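Local coordinates for putative histidinol-phosphate aminotransferase (PDB 3LY1), which binds pyridoxal 5'-phosphate and probably acts as an aminotransferase of the histidinol-phosphate aminotransferase subfamily, at residues I21-P27 against R329-T334; N151-I157 against L288-F294. All blocks are in the same frame, centred on the assembly; numbering follows the deposited sequence.

In the fold
Both contacts are largely buried, and they meet beside the pyridoxal phosphate. Contact 1 sets the loop after strand 19-20 against the end of strand 327-331; Phe23, Glu25 and Asn26 also reach the second subunit, whereas no other chain touches contact 2. Contact 2 joins the loop after strand 143-148, which carries Asn152 to the cofactor, to that leading into strand 294-298, the antiparallel partner of strand 327-331. Contact 1 combines polar side chains with the apolar packing of Ile21 and Pro27; contact 2 relies more on backbone carbonyls, a phenyl edge and a water. Arg329 NH1, 2.7 Å from Asn152 OD1, and Asn24 ND2, packed on Phe294 CB, connect the two.

Contact 1: I21-P27 against R329-T334; sequences INFNENP and RISLGT
Over one face of the Arg329 guanidinium, toward its rim, lies Asn24 OD1, 3.4 Å above the plane, with the amide turned 53° against it. At the guanidinium edge, in its plane, sits the backbone oxygen of Asn22, to which NH2 gives a weak hydrogen bond of 2.9 Å. NH1 is hydrogen-bonded to OD1 of Asn152, which also binds the cofactor, and NH2 to a citrate probably from the crystallisation liquor. This probably places Arg329 on the substrate side of the pocket, consistent with the class I/II arginine that receives the substrate carboxylate in aspartate aminotransferase and the phosphate in histidinol-phosphate aminotransferase. With chi1 at -44°, Ser331 OG is swung toward the 21-27 loop, where it accepts from Asn24 N at 3.0 Å and, more weakly, from Asn24 ND2, so one hydroxyl oxygen holds both backbone and side chain of Asn24. Ser331 N hydrogen-bonds to Ile21 O at 3.0 Å, approaching from above the carbonyl plane. Ile21 lies alongside Ile330, CD1 to CG2, while its CG2 branch packs against Gly333 N. Pro27 closes the far end, its CG 3.5 Å from Gly333 C and its CB against Thr334 CG2.

Contact 2: N151-I157 against L288-F294; sequences NNPTGTI and LPSEGNF. With PLP (pyridoxal-5'-phosphate), chain E.
Leu288 opens the contact by crossing the Thr154 side chain, its CD1 3.7 Å from Thr154 CB and little farther from CG2, while its CB lies near the methyl of Thr156. A water within hydrogen-bonding distance of both Thr154 O (2.9 Å) and Leu288 O (2.8 Å) can link the two backbones. Pro289 follows with its ring CD and its carbonyl oxygen against Thr156 CG2, the oxygen at 3.3 Å. Ser290 turns its side chain away from the 151-157 loop; its OG donates to Phe294 O at 2.7 Å, from above the carbonyl plane, tying the segment back on itself. At Glu291 comes the one direct hydrogen bond between the segments, N to Gly155 O at 2.9 Å, with the donor tilted 25° from the carbonyl plane. The aliphatic part of Glu291 rests on Ile157 CG2, but bending at chi2 (-63°) takes the carboxylate elsewhere, where OE1 accepts from the backbone N of Asn187 and of Asp188. Phe294 ends the segment with its ring pushed edge-on into the bend of the opposite loop. CZ meets Asn151 O in the ring plane at 3.3 Å, and CE2 meets Pro153 O at the same distance. Asn151 O also accepts from Gly155 N, closing the turn around the cis peptide before Pro153. Past CZ the Asn152 side chain runs on to pyridoxal phosphate, CG anti to its N (chi1 176°), and ND2 donates to O3 at 2.8 Å with a fairly straight geometry. Its OD1 accepts from Arg329 NH1, which fixes the flip of the amide. An asparagine on the cofactor's phenolic oxygen, followed by a cis-proline in an Asn-Pro-Thr-Gly loop, is characteristic of the aspartate-aminotransferase-like enzymes within fold type I.

Contact 1: I21-P27 against R329-T334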
# COMPACT_ATOMS: atom_id res chain seq x y z
N ILE A 21 10.71 4.36 -22.00
CA ILE A 21 10.30 5.76 -21.88
C ILE A 21 8.80 5.75 -22.01
O ILE A 21 8.17 6.51 -22.78
CB ILE A 21 11.02 6.71 -22.89
CG1 ILE A 21 10.99 6.14 -24.32
CG2 ILE A 21 12.49 7.00 -22.42
CD1 ILE A 21 11.67 7.04 -25.37
N ASN A 22 8.22 4.84 -21.25
CA ASN A 22 6.81 4.51 -21.35
C ASN A 22 5.94 4.87 -20.14
O ASN A 22 4.73 4.98 -20.28
CB ASN A 22 6.61 3.02 -21.73
CG ASN A 22 7.39 2.03 -20.84
OD1 ASN A 22 8.32 2.41 -20.08
ND2 ASN A 22 7.05 0.73 -21.00
N PHE A 23 6.55 5.02 -18.97
CA PHE A 23 5.78 5.16 -17.72
C PHE A 23 6.19 6.35 -16.83
O PHE A 23 5.92 6.37 -15.62
CB PHE A 23 5.88 3.85 -16.90
CG PHE A 23 5.25 2.64 -17.57
CD1 PHE A 23 3.95 2.70 -18.12
CD2 PHE A 23 5.94 1.43 -17.63
CE1 PHE A 23 3.38 1.56 -18.72
CE2 PHE A 23 5.39 0.31 -18.23
CZ PHE A 23 4.12 0.37 -18.79
N ASN A 24 6.81 7.37 -17.43
CA ASN A 24 7.26 8.58 -16.73
C ASN A 24 8.12 8.31 -15.50
O ASN A 24 8.13 9.10 -14.53
CB ASN A 24 6.07 9.48 -16.33
CG ASN A 24 5.22 9.95 -17.52
OD1 ASN A 24 4.01 10.33 -17.35
ND2 ASN A 24 5.81 9.93 -18.69
N GLU A 25 8.84 7.21 -15.53
CA GLU A 25 9.77 6.88 -14.46
C GLU A 25 10.99 7.76 -14.65
O GLU A 25 11.33 8.12 -15.78
CB GLU A 25 10.14 5.39 -14.49
CG GLU A 25 8.88 4.49 -14.42
CD GLU A 25 9.07 3.09 -15.01
OE1 GLU A 25 9.67 2.97 -16.11
OE2 GLU A 25 8.58 2.12 -14.39
N ASN A 26 11.67 8.10 -13.56
CA ASN A 26 12.90 8.85 -13.62
C ASN A 26 13.94 7.83 -14.09
O ASN A 26 13.96 6.73 -13.53
CB ASN A 26 13.26 9.36 -12.22
CG ASN A 26 14.35 10.41 -12.23
OD1 ASN A 26 15.40 10.27 -12.90
ND2 ASN A 26 14.15 11.46 -11.44
N PRO A 27 14.73 8.16 -15.15
CA PRO A 27 15.71 7.24 -15.76
C PRO A 27 17.02 7.18 -14.97
O PRO A 27 17.87 6.30 -15.23
CB PRO A 27 15.96 7.85 -17.14
CG PRO A 27 15.80 9.34 -16.90
CD PRO A 27 14.65 9.43 -15.91
N ARG A 329 2.78 10.22 -26.08
CA ARG A 329 3.46 10.69 -24.91
C ARG A 329 4.76 9.92 -24.82
O ARG A 329 4.76 8.67 -24.74
CB ARG A 329 2.63 10.45 -23.64
CG ARG A 329 3.26 11.16 -22.42
CD ARG A 329 2.66 10.67 -21.08
NE ARG A 329 3.06 9.28 -20.83
CZ ARG A 329 2.51 8.49 -19.94
NH1 ARG A 329 1.49 8.92 -19.19
NH2 ARG A 329 2.95 7.25 -19.81
N ILE A 330 5.86 10.66 -24.88
CA ILE A 330 7.18 10.11 -24.87
C ILE A 330 7.83 10.50 -23.55
O ILE A 330 8.06 11.67 -23.31
CB ILE A 330 8.06 10.73 -25.98
CG1 ILE A 330 7.44 10.56 -27.36
CG2 ILE A 330 9.47 10.15 -25.91
CD1 ILE A 330 7.16 9.12 -27.77
N SER A 331 8.11 9.55 -22.66
CA SER A 331 8.83 9.92 -21.42
C SER A 331 10.28 10.33 -21.70
O SER A 331 10.93 9.90 -22.67
CB SER A 331 8.75 8.82 -20.32
OG SER A 331 7.40 8.31 -20.24
N LEU A 332 10.82 11.14 -20.82
CA LEU A 332 12.19 11.61 -21.03
C LEU A 332 13.16 10.66 -20.34
O LEU A 332 13.12 10.47 -19.14
CB LEU A 332 12.34 13.04 -20.58
CG LEU A 332 11.52 14.10 -21.34
CD1 LEU A 332 11.72 15.51 -20.72
CD2 LEU A 332 11.85 14.12 -22.82
N GLY A 333 13.98 10.01 -21.16
CA GLY A 333 15.08 9.16 -20.70
C GLY A 333 16.32 9.97 -20.35
O GLY A 333 16.28 11.19 -20.26
N THR A 334 17.44 9.28 -20.15
CA THR A 334 18.70 9.97 -19.86
C THR A 334 19.08 10.72 -21.14
O THR A 334 18.55 10.40 -22.21
CB THR A 334 19.85 8.99 -19.51
OG1 THR A 334 20.20 8.20 -20.67
CG2 THR A 334 19.46 8.08 -18.35

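Contact 2: N151-I157 against L288-F294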
# COMPACT_ATOMS: atom_id res chain seq x y z
N ASN A 151 -0.23 18.48 -16.05
CA ASN A 151 -1.12 17.41 -16.49
C ASN A 151 -0.34 16.26 -17.11
O ASN A 151 0.67 16.49 -17.73
CB ASN A 151 -2.17 17.96 -17.47
CG ASN A 151 -3.31 16.98 -17.75
OD1 ASN A 151 -3.76 16.26 -16.86
ND2 ASN A 151 -3.79 16.98 -18.99
N ASN A 152 -0.87 15.06 -16.96
CA ASN A 152 -0.40 13.85 -17.62
C ASN A 152 -1.60 13.43 -18.40
O ASN A 152 -2.66 13.18 -17.81
CB ASN A 152 0.02 12.81 -16.55
CG ASN A 152 0.44 11.45 -17.15
OD1 ASN A 152 0.54 11.30 -18.37
ND2 ASN A 152 0.72 10.46 -16.28
N PRO A 153 -1.49 13.32 -19.76
CA PRO A 153 -0.34 13.14 -20.61
C PRO A 153 0.22 14.37 -21.32
O PRO A 153 1.27 14.26 -21.92
CB PRO A 153 -0.87 12.16 -21.67
CG PRO A 153 -2.25 12.64 -21.87
CD PRO A 153 -2.73 12.97 -20.48
N THR A 154 -0.47 15.52 -21.25
CA THR A 154 -0.10 16.67 -22.09
C THR A 154 1.21 17.33 -21.65
O THR A 154 1.90 17.90 -22.46
CB THR A 154 -1.18 17.76 -22.08
OG1 THR A 154 -1.40 18.20 -20.72
CG2 THR A 154 -2.52 17.25 -22.71
N GLY A 155 1.52 17.27 -20.35
CA GLY A 155 2.72 17.89 -19.76
C GLY A 155 2.62 19.37 -19.38
O GLY A 155 3.55 19.94 -18.84
N THR A 156 1.47 19.98 -19.64
CA THR A 156 1.32 21.42 -19.46
C THR A 156 0.89 21.76 -18.04
O THR A 156 0.34 20.94 -17.32
CB THR A 156 0.29 21.97 -20.44
OG1 THR A 156 -0.96 21.23 -20.33
CG2 THR A 156 0.86 21.83 -21.89
N ILE A 157 1.14 23.01 -17.67
CA ILE A 157 0.59 23.58 -16.44
C ILE A 157 -0.59 24.50 -16.72
O ILE A 157 -0.75 25.04 -17.83
CB ILE A 157 1.67 24.33 -15.61
CG1 ILE A 157 2.28 25.51 -16.39
CG2 ILE A 157 2.75 23.34 -15.12
CD1 ILE A 157 1.56 26.88 -16.18
N LEU A 288 3.42 19.97 -27.23
CA LEU A 288 2.93 20.84 -26.17
C LEU A 288 4.08 21.18 -25.22
O LEU A 288 5.05 20.43 -25.10
CB LEU A 288 1.75 20.18 -25.43
CG LEU A 288 0.53 19.76 -26.26
CD1 LEU A 288 -0.64 19.23 -25.38
CD2 LEU A 288 0.01 20.91 -27.09
N PRO A 289 3.98 22.33 -24.54
CA PRO A 289 5.06 22.66 -23.60
C PRO A 289 5.12 21.57 -22.51
O PRO A 289 4.07 21.02 -22.09
CB PRO A 289 4.65 24.01 -23.02
CG PRO A 289 3.65 24.57 -23.98
CD PRO A 289 2.97 23.39 -24.64
N SER A 290 6.33 21.21 -22.15
CA SER A 290 6.62 20.09 -21.27
C SER A 290 7.15 20.68 -19.98
O SER A 290 8.17 21.35 -19.98
CB SER A 290 7.70 19.19 -21.90
OG SER A 290 8.15 18.20 -21.01
N GLU A 291 6.41 20.48 -18.90
CA GLU A 291 6.81 20.97 -17.59
C GLU A 291 7.06 19.83 -16.60
O GLU A 291 7.44 20.09 -15.44
CB GLU A 291 5.73 21.90 -17.04
CG GLU A 291 5.53 23.12 -17.89
CD GLU A 291 6.76 24.02 -17.97
OE1 GLU A 291 7.56 24.07 -17.03
OE2 GLU A 291 6.92 24.70 -19.01
N GLY A 292 6.82 18.59 -17.06
CA GLY A 292 7.10 17.36 -16.33
C GLY A 292 8.32 16.63 -16.93
O GLY A 292 9.20 17.26 -17.48
N ASN A 293 8.33 15.30 -16.83
CA ASN A 293 9.42 14.46 -17.36
C ASN A 293 8.96 13.64 -18.58
O ASN A 293 9.34 12.48 -18.77
CB ASN A 293 10.05 13.60 -16.24
CG ASN A 293 9.09 12.58 -15.63
OD1 ASN A 293 7.89 12.61 -15.87
ND2 ASN A 293 9.63 11.66 -14.82
N PHE A 294 8.13 14.27 -19.42
CA PHE A 294 7.59 13.65 -20.64
C PHE A 294 7.11 14.73 -21.62
O PHE A 294 6.90 15.87 -21.21
CB PHE A 294 6.42 12.72 -20.33
CG PHE A 294 5.32 13.37 -19.49
CD1 PHE A 294 5.42 13.40 -18.10
CD2 PHE A 294 4.22 13.94 -20.08
CE1 PHE A 294 4.45 13.99 -17.32
CE2 PHE A 294 3.21 14.52 -19.31
CZ PHE A 294 3.33 14.56 -17.93
N1 PLP E . -0.58 11.15 -10.42
C2 PLP E . -0.12 11.30 -11.72
C2A PLP E . -0.48 12.55 -12.48
C3 PLP E . 0.64 10.26 -12.27
O3 PLP E . 1.08 10.40 -13.55
C4 PLP E . 0.92 9.10 -11.52
C4A PLP E . 1.84 8.04 -12.05
O4A PLP E . 1.59 7.64 -13.18
C5 PLP E . 0.43 8.97 -10.21
C6 PLP E . -0.34 10.02 -9.70
C5A PLP E . 0.68 7.75 -9.36
O4P PLP E . 2.07 7.50 -9.07
P PLP E . 2.51 6.80 -7.70
O1P PLP E . 1.48 5.83 -7.21
O2P PLP E . 2.72 7.98 -6.79
O3P PLP E . 3.82 6.14 -8.11
O HOH W 1 4.53 18.09 -23.59